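Local coordinates for protein Blo t 1 allergen (Blomia tropicalis, PDB 5JT8) that acts as a mite allergen and probably cleaves proteins as a papain-family cysteine protease made as a precursor with an inhibitory propeptide, at residues A[84-88]-A[278-282]; A[91-97]-A[184-189]; A[144-148]-A[159-163]; A[228-234]-A[325-331]. One frame throughout, in Å; residues are numbered along the deposited sequence.

Interaction 1: residues A[84-88]-A[278-282]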
# COMPACT_ATOMS: atom_id res chain seq x y z
N SER A 84 5.10 3.97 -11.93
CA SER A 84 3.75 3.44 -12.05
C SER A 84 3.75 2.01 -12.61
O SER A 84 3.07 1.14 -12.10
CB SER A 84 2.90 4.36 -12.94
OG SER A 84 1.61 3.82 -13.14
N PHE A 85 4.54 1.78 -13.66
CA PHE A 85 4.70 0.43 -14.20
C PHE A 85 5.38 -0.50 -13.19
O PHE A 85 4.97 -1.65 -13.02
CB PHE A 85 5.50 0.46 -15.51
CG PHE A 85 5.46 -0.84 -16.26
CD1 PHE A 85 4.39 -1.16 -17.08
CD2 PHE A 85 6.49 -1.76 -16.13
CE1 PHE A 85 4.35 -2.37 -17.77
CE2 PHE A 85 6.46 -2.97 -16.82
CZ PHE A 85 5.39 -3.27 -17.63
N HIS A 86 6.42 0.00 -12.52
CA HIS A 86 7.07 -0.74 -11.44
C HIS A 86 6.06 -1.21 -10.37
O HIS A 86 6.15 -2.33 -9.87
CB HIS A 86 8.15 0.12 -10.78
CG HIS A 86 9.18 -0.66 -10.03
ND1 HIS A 86 9.61 -1.90 -10.44
CD2 HIS A 86 9.87 -0.37 -8.90
CE1 HIS A 86 10.53 -2.35 -9.60
NE2 HIS A 86 10.70 -1.44 -8.65
N LEU A 87 5.10 -0.35 -10.02
CA LEU A 87 4.10 -0.70 -9.02
C LEU A 87 3.09 -1.73 -9.53
O LEU A 87 2.84 -2.73 -8.87
CB LEU A 87 3.36 0.55 -8.55
CG LEU A 87 4.25 1.52 -7.77
CD1 LEU A 87 3.51 2.82 -7.46
CD2 LEU A 87 4.78 0.85 -6.50
N SER A 88 2.51 -1.49 -10.71
CA SER A 88 1.41 -2.34 -11.16
C SER A 88 1.42 -2.68 -12.65
O SER A 88 0.35 -2.89 -13.24
CB SER A 88 0.07 -1.69 -10.82
OG SER A 88 -0.07 -1.57 -9.41
N TYR A 278 -7.41 7.14 -11.30
CA TYR A 278 -6.24 6.35 -11.62
C TYR A 278 -5.60 5.79 -10.35
O TYR A 278 -5.14 6.52 -9.49
CB TYR A 278 -5.22 7.18 -12.39
CG TYR A 278 -4.02 6.42 -12.90
CD1 TYR A 278 -4.03 5.82 -14.15
CD2 TYR A 278 -2.87 6.32 -12.13
CE1 TYR A 278 -2.92 5.14 -14.63
CE2 TYR A 278 -1.76 5.63 -12.59
CZ TYR A 278 -1.79 5.05 -13.84
OH TYR A 278 -0.67 4.37 -14.30
N THR A 279 -5.56 4.47 -10.27
CA THR A 279 -5.01 3.79 -9.13
C THR A 279 -3.90 2.82 -9.60
O THR A 279 -4.03 2.16 -10.64
CB THR A 279 -6.12 3.06 -8.39
OG1 THR A 279 -7.08 2.64 -9.37
CG2 THR A 279 -6.84 4.01 -7.42
N ASP A 280 -2.80 2.75 -8.85
CA ASP A 280 -1.73 1.80 -9.17
C ASP A 280 -0.98 1.32 -7.93
O ASP A 280 0.04 0.65 -8.03
CB ASP A 280 -0.72 2.39 -10.17
CG ASP A 280 -0.06 3.68 -9.68
OD1 ASP A 280 -0.31 4.10 -8.53
OD2 ASP A 280 0.71 4.27 -10.46
N HIS A 281 -1.48 1.65 -6.75
CA HIS A 281 -0.78 1.27 -5.53
C HIS A 281 -1.75 0.88 -4.44
O HIS A 281 -2.72 1.60 -4.20
CB HIS A 281 0.10 2.42 -5.08
CG HIS A 281 1.02 2.09 -3.94
ND1 HIS A 281 1.74 0.92 -3.89
CD2 HIS A 281 1.36 2.80 -2.85
CE1 HIS A 281 2.47 0.91 -2.79
NE2 HIS A 281 2.27 2.05 -2.14
N ALA A 282 -1.50 -0.24 -3.78
CA ALA A 282 -2.30 -0.67 -2.64
C ALA A 282 -1.60 -0.33 -1.33
O ALA A 282 -0.42 -0.57 -1.19
CB ALA A 282 -2.57 -2.16 -2.69
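S84 OG is gripped from two directions: it takes the proton of Y278 OH at 2.6 Å and donates its own hydrogen to D280 OD2 at 2.9 Å, where it meets the anti lone pair of the carboxylate. The tyrosine ring presents its edge to the serine, with S84 OG lying near the ring plane. CG of D280 sits between the backbone N and the carbonyl carbon (chi1 58°), which stands the carboxylate up toward helix 80-88; OD2 also bonds S257 OG, so the charge has hydroxyls from two parts of the chain. One turn further on, S88 OG donates to the backbone O of D280 at 2.6 Å, arriving from above the carbonyl plane. Between the two serines, L87 lays CB against D280 O (3.4 Å) and sends CD2 to within 4.0 Å of H281 ND1. H281 bonds N301 and stacks on W303, as the catalytic histidine of papain-like proteases does, which would put helix 80-88, probably part of the propeptide, beside the active site. The helix thus lies across the start of strand 281-291, where D280 and H281 together face M254 of strand 250-254 in a classic beta bulge.

Interaction 2: residues A[91-97]-A[184-189]. With NAG (2-acetamido-2-deoxy-beta-D-glucopyranose), chain D; NO3 (nitrate ion), chain G.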
# COMPACT_ATOMS: atom_id res chain seq x y z
N GLY A 91 -1.36 -2.93 -15.51
CA GLY A 91 -2.30 -4.01 -15.73
C GLY A 91 -3.35 -4.23 -14.66
O GLY A 91 -3.65 -5.38 -14.33
N LEU A 92 -3.92 -3.16 -14.13
CA LEU A 92 -5.01 -3.30 -13.16
C LEU A 92 -6.39 -3.26 -13.84
O LEU A 92 -6.84 -2.20 -14.29
CB LEU A 92 -4.91 -2.21 -12.08
CG LEU A 92 -3.86 -2.38 -10.96
CD1 LEU A 92 -3.87 -1.20 -10.00
CD2 LEU A 92 -4.05 -3.69 -10.19
N ASN A 93 -7.05 -4.41 -13.93
CA ASN A 93 -8.40 -4.51 -14.49
C ASN A 93 -9.44 -3.88 -13.54
O ASN A 93 -9.97 -4.54 -12.65
CB ASN A 93 -8.73 -5.99 -14.80
CG ASN A 93 -10.07 -6.18 -15.53
OD1 ASN A 93 -10.98 -5.36 -15.40
ND2 ASN A 93 -10.18 -7.27 -16.31
N PHE A 94 -9.73 -2.60 -13.74
CA PHE A 94 -10.68 -1.88 -12.89
C PHE A 94 -12.11 -2.41 -13.06
O PHE A 94 -12.92 -2.33 -12.14
CB PHE A 94 -10.66 -0.38 -13.21
CG PHE A 94 -9.29 0.24 -13.13
CD1 PHE A 94 -8.68 0.47 -11.91
CD2 PHE A 94 -8.62 0.59 -14.29
CE1 PHE A 94 -7.42 1.05 -11.85
CE2 PHE A 94 -7.36 1.17 -14.24
CZ PHE A 94 -6.76 1.40 -13.01
N THR A 95 -12.40 -2.94 -14.24
CA THR A 95 -13.69 -3.57 -14.48
C THR A 95 -13.85 -4.75 -13.52
O THR A 95 -14.88 -4.91 -12.86
CB THR A 95 -13.83 -4.02 -15.94
OG1 THR A 95 -13.54 -2.92 -16.81
CG2 THR A 95 -15.22 -4.52 -16.23
N TYR A 96 -12.80 -5.56 -13.43
CA TYR A 96 -12.78 -6.69 -12.51
C TYR A 96 -12.92 -6.22 -11.05
O TYR A 96 -13.69 -6.80 -10.28
CB TYR A 96 -11.48 -7.49 -12.71
CG TYR A 96 -11.24 -8.51 -11.63
CD1 TYR A 96 -12.09 -9.60 -11.49
CD2 TYR A 96 -10.17 -8.39 -10.75
CE1 TYR A 96 -11.89 -10.54 -10.50
CE2 TYR A 96 -9.96 -9.32 -9.75
CZ TYR A 96 -10.82 -10.40 -9.63
OH TYR A 96 -10.62 -11.33 -8.65
N MET A 97 -12.20 -5.15 -10.70
CA MET A 97 -12.24 -4.61 -9.34
C MET A 97 -13.59 -4.00 -8.97
O MET A 97 -14.06 -4.18 -7.86
CB MET A 97 -11.13 -3.58 -9.16
CG MET A 97 -9.75 -4.15 -9.39
SD MET A 97 -8.43 -2.95 -9.21
CE MET A 97 -8.48 -2.65 -7.44
N SER A 184 1.54 -7.09 -10.90
CA SER A 184 0.37 -6.38 -10.43
C SER A 184 -0.49 -7.40 -9.70
O SER A 184 -0.31 -8.61 -9.90
CB SER A 184 -0.41 -5.76 -11.57
OG SER A 184 -1.09 -6.76 -12.32
N GLY A 185 -1.42 -6.94 -8.88
CA GLY A 185 -2.24 -7.86 -8.12
C GLY A 185 -3.39 -7.21 -7.38
O GLY A 185 -3.58 -6.00 -7.41
N TYR A 186 -4.16 -8.06 -6.71
CA TYR A 186 -5.40 -7.65 -6.07
C TYR A 186 -5.36 -8.13 -4.65
O TYR A 186 -5.12 -9.31 -4.41
CB TYR A 186 -6.59 -8.23 -6.83
CG TYR A 186 -6.53 -7.90 -8.29
CD1 TYR A 186 -6.89 -6.65 -8.75
CD2 TYR A 186 -6.07 -8.84 -9.22
CE1 TYR A 186 -6.83 -6.32 -10.09
CE2 TYR A 186 -6.00 -8.52 -10.58
CZ TYR A 186 -6.38 -7.26 -11.01
OH TYR A 186 -6.32 -6.91 -12.33
N SER A 187 -5.56 -7.22 -3.71
CA SER A 187 -5.56 -7.60 -2.31
C SER A 187 -6.76 -8.51 -2.02
O SER A 187 -6.70 -9.33 -1.13
CB SER A 187 -5.59 -6.35 -1.39
OG SER A 187 -4.37 -5.61 -1.40
N THR A 188 -7.85 -8.35 -2.76
CA THR A 188 -9.02 -9.21 -2.56
C THR A 188 -8.65 -10.66 -2.88
O THR A 188 -9.02 -11.59 -2.16
CB THR A 188 -10.23 -8.79 -3.42
OG1 THR A 188 -9.80 -8.62 -4.77
CG2 THR A 188 -10.84 -7.48 -2.90
N GLU A 189 -7.90 -10.84 -3.95
CA GLU A 189 -7.42 -12.14 -4.33
C GLU A 189 -6.50 -12.69 -3.25
O GLU A 189 -6.53 -13.89 -2.97
CB GLU A 189 -6.71 -12.07 -5.66
CG GLU A 189 -7.66 -11.86 -6.86
CD GLU A 189 -8.59 -13.04 -7.13
OE1 GLU A 189 -9.67 -13.09 -6.51
OE2 GLU A 189 -8.26 -13.92 -7.95
C1 NAG D . -11.41 -7.54 -17.03
C2 NAG D . -11.23 -8.29 -18.36
C3 NAG D . -12.59 -8.56 -19.02
C4 NAG D . -13.54 -9.22 -18.04
C5 NAG D . -13.64 -8.37 -16.78
C6 NAG D . -14.54 -8.96 -15.73
C7 NAG D . -9.03 -7.61 -19.25
C8 NAG D . -8.32 -6.75 -20.24
N2 NAG D . -10.37 -7.53 -19.26
O3 NAG D . -12.41 -9.41 -20.15
O4 NAG D . -14.84 -9.35 -18.61
O5 NAG D . -12.33 -8.25 -16.20
O6 NAG D . -13.85 -9.88 -14.89
O7 NAG D . -8.44 -8.35 -18.47
N NO3 G . -8.27 -5.11 -4.39
O1 NO3 G . -7.75 -5.23 -3.25
O2 NO3 G . -7.99 -5.98 -5.27
O3 NO3 G . -9.06 -4.16 -4.66
O HOH W 1 -11.03 -10.69 -6.02
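The ring of Y186 lies at the centre, and Y96 stands on it edge-to-face, with ring centroids 5.0 Å apart and planes at 73°. Y96 CE2 hangs over the middle of the Y186 face, 4.0 Å from Y186 CD2. M97 packs beside the same ring, CG 3.7 Å from Y186 CE1, while its SD lies in the ring plane, a Met-aromatic contact at the edge. L92 runs antiparallel to the Y186 side chain, placing CD2 3.8 Å from Y186 CE1 and 3.6 Å from G185 O. In papain-family zymogens the propeptide runs through the substrate cleft, and the passage of 91-93 alongside 184-186 is consistent with that course. The chain then turns into helix 94-100, for which N93 is the N-cap. N93 divides its work: its backbone N donates to Y186 OH (3.1 Å, 156°), its OD1 accepts the capping bond from Y96 N at 2.7 Å, approached from above the amide plane, and its ND2 carries the N-linked sugar. CG of Y96, placed opposite the backbone N (chi1 169°), carries the ring away from the cap and over Y186. At the polar rim, a water joins Y96 OH to T188 OG1. E189, whose OE1 forms a salt bridge with K192, sets its carboxylate at the edge of the Y96 ring, the two planes almost perpendicular. Beyond Y186 CB, a nitrate, probably from the crystallisation liquor, lies at the start of helix 187-196 and takes weak hydrogen bonds from T188 N.

Interaction 3: residues A[144-148]-A[159-163]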
# COMPACT_ATOMS: atom_id res chain seq x y z
N GLY A 144 -0.75 -7.01 5.73
CA GLY A 144 -0.75 -6.00 6.77
C GLY A 144 -2.07 -5.92 7.54
O GLY A 144 -2.09 -5.85 8.78
N VAL A 145 -3.17 -5.92 6.82
CA VAL A 145 -4.48 -5.96 7.45
C VAL A 145 -4.61 -7.23 8.30
O VAL A 145 -5.01 -7.16 9.46
CB VAL A 145 -5.61 -5.91 6.40
CG1 VAL A 145 -6.94 -6.34 6.99
CG2 VAL A 145 -5.70 -4.50 5.83
N ALA A 146 -4.22 -8.38 7.73
CA ALA A 146 -4.33 -9.66 8.46
C ALA A 146 -3.49 -9.65 9.74
O ALA A 146 -3.96 -10.07 10.80
CB ALA A 146 -3.90 -10.84 7.55
N GLU A 147 -2.26 -9.18 9.63
CA GLU A 147 -1.40 -9.09 10.80
C GLU A 147 -2.01 -8.15 11.85
O GLU A 147 -1.99 -8.47 13.04
CB GLU A 147 0.02 -8.64 10.39
CG GLU A 147 0.75 -9.65 9.50
CD GLU A 147 2.13 -9.17 9.03
OE1 GLU A 147 2.54 -8.05 9.38
OE2 GLU A 147 2.81 -9.93 8.31
N SER A 148 -2.58 -7.03 11.41
CA SER A 148 -3.26 -6.10 12.33
C SER A 148 -4.37 -6.78 13.11
O SER A 148 -4.50 -6.60 14.32
CB SER A 148 -3.86 -4.92 11.55
OG SER A 148 -2.83 -4.18 10.94
N GLU A 159 4.43 -12.18 11.49
CA GLU A 159 4.89 -11.65 10.23
C GLU A 159 4.58 -12.68 9.15
O GLU A 159 5.18 -13.77 9.14
CB GLU A 159 6.38 -11.34 10.26
CG GLU A 159 6.87 -10.71 8.98
CD GLU A 159 8.30 -10.26 9.05
OE1 GLU A 159 8.96 -10.50 10.09
OE2 GLU A 159 8.78 -9.68 8.05
N LEU A 160 3.64 -12.36 8.28
CA LEU A 160 3.22 -13.28 7.24
C LEU A 160 4.09 -13.16 6.00
O LEU A 160 4.76 -12.14 5.78
CB LEU A 160 1.75 -13.03 6.89
CG LEU A 160 0.77 -13.22 8.04
CD1 LEU A 160 -0.64 -12.85 7.61
CD2 LEU A 160 0.80 -14.64 8.59
N SER A 161 4.07 -14.21 5.19
CA SER A 161 4.83 -14.28 3.95
C SER A 161 4.13 -13.61 2.76
O SER A 161 3.22 -14.20 2.16
CB SER A 161 5.12 -15.74 3.60
OG SER A 161 5.86 -15.87 2.40
N GLU A 162 4.54 -12.39 2.43
CA GLU A 162 4.09 -11.76 1.19
C GLU A 162 4.53 -12.57 -0.03
O GLU A 162 3.83 -12.61 -1.05
CB GLU A 162 4.62 -10.33 1.06
CG GLU A 162 3.88 -9.31 1.91
CD GLU A 162 4.33 -9.31 3.36
OE1 GLU A 162 5.28 -10.05 3.71
OE2 GLU A 162 3.73 -8.55 4.17
N GLN A 163 5.69 -13.21 0.06
CA GLN A 163 6.25 -13.94 -1.08
C GLN A 163 5.33 -15.11 -1.46
O GLN A 163 5.17 -15.42 -2.64
CB GLN A 163 7.67 -14.43 -0.77
CG GLN A 163 8.44 -15.03 -1.95
CD GLN A 163 8.76 -14.01 -3.03
OE1 GLN A 163 9.36 -12.97 -2.75
NE2 GLN A 163 8.35 -14.31 -4.26
O HOH W 2 4.65 -8.98 6.55
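E147 and L160 lie head to tail, the glutamate reaching the leucine's backbone N and the leucine tip pointing back at the helix. Their flanks meet at the CG atoms, E147 CG to L160 CG being 3.9 Å. E147 leaves helix 139-154 with CG beside its own backbone N and continues extended (chi2 177°), which carries the carboxylate past the leucine as far as the peptide group of L160. There OE2 of E147 accepts from L160 N at 2.6 Å; the bond is nearly straight (168°), on the anti side of the carboxylate and 30° out of its plane. The leucine tip points the other way, its CD1 3.8 Å from A146 CB on the helix. This helix is the long central one of the helical domain in papain-like proteases, and the contact ties it to the turn from which helix 162-168 starts. S161, the N-cap of that second helix, turns away from E147, and its OG bonds E164 N and Y205 O. The other oxygen of the glutamate, OE1, forms a salt bridge with R129 and a hydrogen bond with T126, so both ends of the buried carboxylate are held. E162 curls its side chain back toward E147, bringing the two OE2 atoms to 4.5 Å. A water lies between them, 2.7 Å from E147 OE2 and 2.6 Å from E162 OE2. Such proximity of like charges could raise the proton affinity of one acid, an effect that R129 would tend to offset at E147.

Interaction 4: residues A[228-234]-A[325-331]. Unlike the reference sequence in segment 228-234: H234 (reference Gln). Unlike the reference sequence in segment 325-331: Y327 (reference Phe).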
# COMPACT_ATOMS: atom_id res chain seq x y z
N TYR A 228 -13.80 -11.43 3.70
CA TYR A 228 -13.43 -10.06 3.40
C TYR A 228 -14.55 -9.40 2.63
O TYR A 228 -15.37 -10.08 2.01
CB TYR A 228 -12.13 -10.02 2.60
CG TYR A 228 -12.23 -10.68 1.25
CD1 TYR A 228 -12.02 -12.04 1.10
CD2 TYR A 228 -12.56 -9.93 0.11
CE1 TYR A 228 -12.10 -12.64 -0.14
CE2 TYR A 228 -12.65 -10.54 -1.14
CZ TYR A 228 -12.43 -11.88 -1.26
OH TYR A 228 -12.51 -12.47 -2.50
N GLN A 229 -14.61 -8.08 2.66
CA GLN A 229 -15.67 -7.37 1.94
C GLN A 229 -15.15 -6.06 1.39
O GLN A 229 -14.59 -5.26 2.12
CB GLN A 229 -16.88 -7.12 2.84
CG GLN A 229 -17.98 -6.24 2.18
CD GLN A 229 -18.74 -6.96 1.07
OE1 GLN A 229 -19.29 -8.04 1.28
NE2 GLN A 229 -18.77 -6.35 -0.12
N GLN A 230 -15.35 -5.86 0.10
CA GLN A 230 -14.95 -4.62 -0.55
C GLN A 230 -16.08 -3.64 -0.53
O GLN A 230 -17.18 -3.99 -0.97
CB GLN A 230 -14.52 -4.88 -1.98
CG GLN A 230 -14.44 -3.64 -2.84
CD GLN A 230 -13.66 -3.90 -4.11
OE1 GLN A 230 -12.88 -4.84 -4.18
NE2 GLN A 230 -13.86 -3.07 -5.13
N LEU A 231 -15.83 -2.44 -0.04
CA LEU A 231 -16.88 -1.43 0.06
C LEU A 231 -17.27 -0.87 -1.32
O LEU A 231 -16.55 -1.04 -2.31
CB LEU A 231 -16.46 -0.28 0.99
CG LEU A 231 -16.16 -0.51 2.48
CD1 LEU A 231 -15.92 0.84 3.19
CD2 LEU A 231 -17.26 -1.29 3.20
N ARG A 232 -18.43 -0.23 -1.36
CA ARG A 232 -18.94 0.48 -2.52
C ARG A 232 -17.89 1.43 -3.12
O ARG A 232 -17.19 2.11 -2.37
CB ARG A 232 -20.20 1.25 -2.11
CG ARG A 232 -20.69 2.28 -3.08
CD ARG A 232 -21.82 3.09 -2.47
NE ARG A 232 -22.17 4.21 -3.34
CZ ARG A 232 -21.76 5.46 -3.17
NH1 ARG A 232 -21.00 5.77 -2.13
NH2 ARG A 232 -22.12 6.40 -4.02
N TYR A 233 -17.76 1.43 -4.44
CA TYR A 233 -16.91 2.38 -5.16
C TYR A 233 -17.27 3.80 -4.74
O TYR A 233 -18.45 4.11 -4.58
CB TYR A 233 -17.06 2.21 -6.68
CG TYR A 233 -16.08 3.03 -7.52
CD1 TYR A 233 -14.75 2.64 -7.64
CD2 TYR A 233 -16.50 4.19 -8.18
CE1 TYR A 233 -13.85 3.39 -8.41
CE2 TYR A 233 -15.60 4.94 -8.95
CZ TYR A 233 -14.28 4.54 -9.06
OH TYR A 233 -13.39 5.27 -9.81
N HIS A 234 -16.26 4.64 -4.54
CA HIS A 234 -16.49 6.01 -4.04
C HIS A 234 -17.21 6.02 -2.69
O HIS A 234 -18.12 6.82 -2.49
CB HIS A 234 -17.32 6.85 -5.03
CG HIS A 234 -16.54 7.45 -6.15
ND1 HIS A 234 -15.19 7.21 -6.34
CD2 HIS A 234 -16.91 8.29 -7.14
CE1 HIS A 234 -14.77 7.86 -7.41
NE2 HIS A 234 -15.80 8.53 -7.91
N ASN A 325 -10.76 6.58 -1.59
CA ASN A 325 -12.08 5.98 -1.36
C ASN A 325 -12.58 5.02 -2.44
O ASN A 325 -13.71 4.54 -2.36
CB ASN A 325 -13.14 7.09 -1.21
CG ASN A 325 -12.86 8.03 -0.06
OD1 ASN A 325 -11.85 8.74 -0.05
ND2 ASN A 325 -13.77 8.06 0.91
N ASN A 326 -11.79 4.77 -3.47
CA ASN A 326 -12.30 4.01 -4.61
C ASN A 326 -12.52 2.54 -4.29
O ASN A 326 -13.58 1.99 -4.58
CB ASN A 326 -11.36 4.14 -5.82
CG ASN A 326 -11.39 5.54 -6.45
OD1 ASN A 326 -12.23 6.37 -6.10
ND2 ASN A 326 -10.49 5.78 -7.40
N TYR A 327 -11.53 1.92 -3.66
CA TYR A 327 -11.51 0.47 -3.48
C TYR A 327 -11.06 0.08 -2.09
O TYR A 327 -9.92 -0.35 -1.87
CB TYR A 327 -10.58 -0.20 -4.50
CG TYR A 327 -10.88 0.14 -5.93
CD1 TYR A 327 -11.98 -0.42 -6.58
CD2 TYR A 327 -10.05 1.00 -6.64
CE1 TYR A 327 -12.24 -0.12 -7.90
CE2 TYR A 327 -10.32 1.31 -7.96
CZ TYR A 327 -11.42 0.75 -8.58
OH TYR A 327 -11.67 1.05 -9.89
N VAL A 328 -11.97 0.21 -1.14
CA VAL A 328 -11.66 -0.06 0.24
C VAL A 328 -12.17 -1.45 0.62
O VAL A 328 -13.34 -1.78 0.37
CB VAL A 328 -12.28 1.01 1.13
CG1 VAL A 328 -11.91 0.77 2.59
CG2 VAL A 328 -11.81 2.40 0.67
N THR A 329 -11.29 -2.25 1.21
CA THR A 329 -11.61 -3.63 1.54
C THR A 329 -11.22 -3.96 2.96
O THR A 329 -10.08 -3.70 3.35
CB THR A 329 -10.88 -4.62 0.62
OG1 THR A 329 -11.26 -4.38 -0.74
CG2 THR A 329 -11.22 -6.08 1.01
N TYR A 330 -12.14 -4.54 3.73
CA TYR A 330 -11.78 -5.03 5.06
C TYR A 330 -11.82 -6.56 5.10
O TYR A 330 -12.36 -7.21 4.21
CB TYR A 330 -12.70 -4.43 6.13
CG TYR A 330 -14.18 -4.86 6.07
CD1 TYR A 330 -15.11 -4.14 5.34
CD2 TYR A 330 -14.64 -5.96 6.80
CE1 TYR A 330 -16.45 -4.51 5.31
CE2 TYR A 330 -15.98 -6.33 6.78
CZ TYR A 330 -16.88 -5.59 6.03
OH TYR A 330 -18.21 -5.94 6.00
N ALA A 331 -11.20 -7.14 6.13
CA ALA A 331 -11.23 -8.58 6.29
C ALA A 331 -11.77 -8.96 7.66
O ALA A 331 -11.90 -8.11 8.54
CB ALA A 331 -9.83 -9.19 6.07
O HOH W 3 -14.98 -0.45 -4.36
O HOH W 4 -14.56 1.78 -1.70
O HOH W 5 -10.92 3.59 -10.86
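Backbone bonds join Q229 to Y330: Q229 N donates to Y330 O at 2.9 Å and Y330 N to Q229 O at 3.0 Å. Past this antiparallel hydrogen-bonded pair, L231 N reaches V328 O at 2.6 Å, nearly along the C=O axis. T329 CA and Q230 CA add CA-H...O contacts to Q229 O and V328 O. The two chains thereby form a two-stranded antiparallel sheet, strand 227-230 with strand 329-332, on whose Y228, Q230 and T329 side lies helix 187-196. Among apolar contacts, the Y330 ring, swung over its cross-strand partner Q229 by a chi1 of 67°, lies against CA and CB of that residue and receives L231 CD2 at its edge, 3.9 Å from CE1; H247 stacks on Y330. Further along, the Y233 and Y327 rings pack obliquely, planes at 58°, and K98 makes a cation-pi contact with Y233. Polar side chains and waters finish the loop end. H234 ND1 makes a weak bond to N326 OD1 (3.1 Å), while N326 ND2 is held by D276 O. One water bridges Q230 NE2 and the carbonyl oxygens of L231 and N326; another joins the hydroxyls of Y233 and Y327.

Overall arrangement
Interactions 1, 2 and 4 form a continuous patch. T279, beside the hydroxyl and carboxylate bonds of interaction 1, touches L92 and F94 of interaction 2 and Y327 of interaction 4, and M97 O takes a weak hydrogen bond from Q230 NE2. Interactions 1 and 2 both set the probable propeptide against the protease, the first by buried polar bonds and the second by aromatic packing beside a glycosylated N-cap. Interaction 4, partly buried, relies on strand pairing and waters. Interaction 3 is a buried acid-to-backbone bond inside the helical domain, its centre about 20 Å from that of interaction 1, and it meets interaction 4 where V145 touches A331.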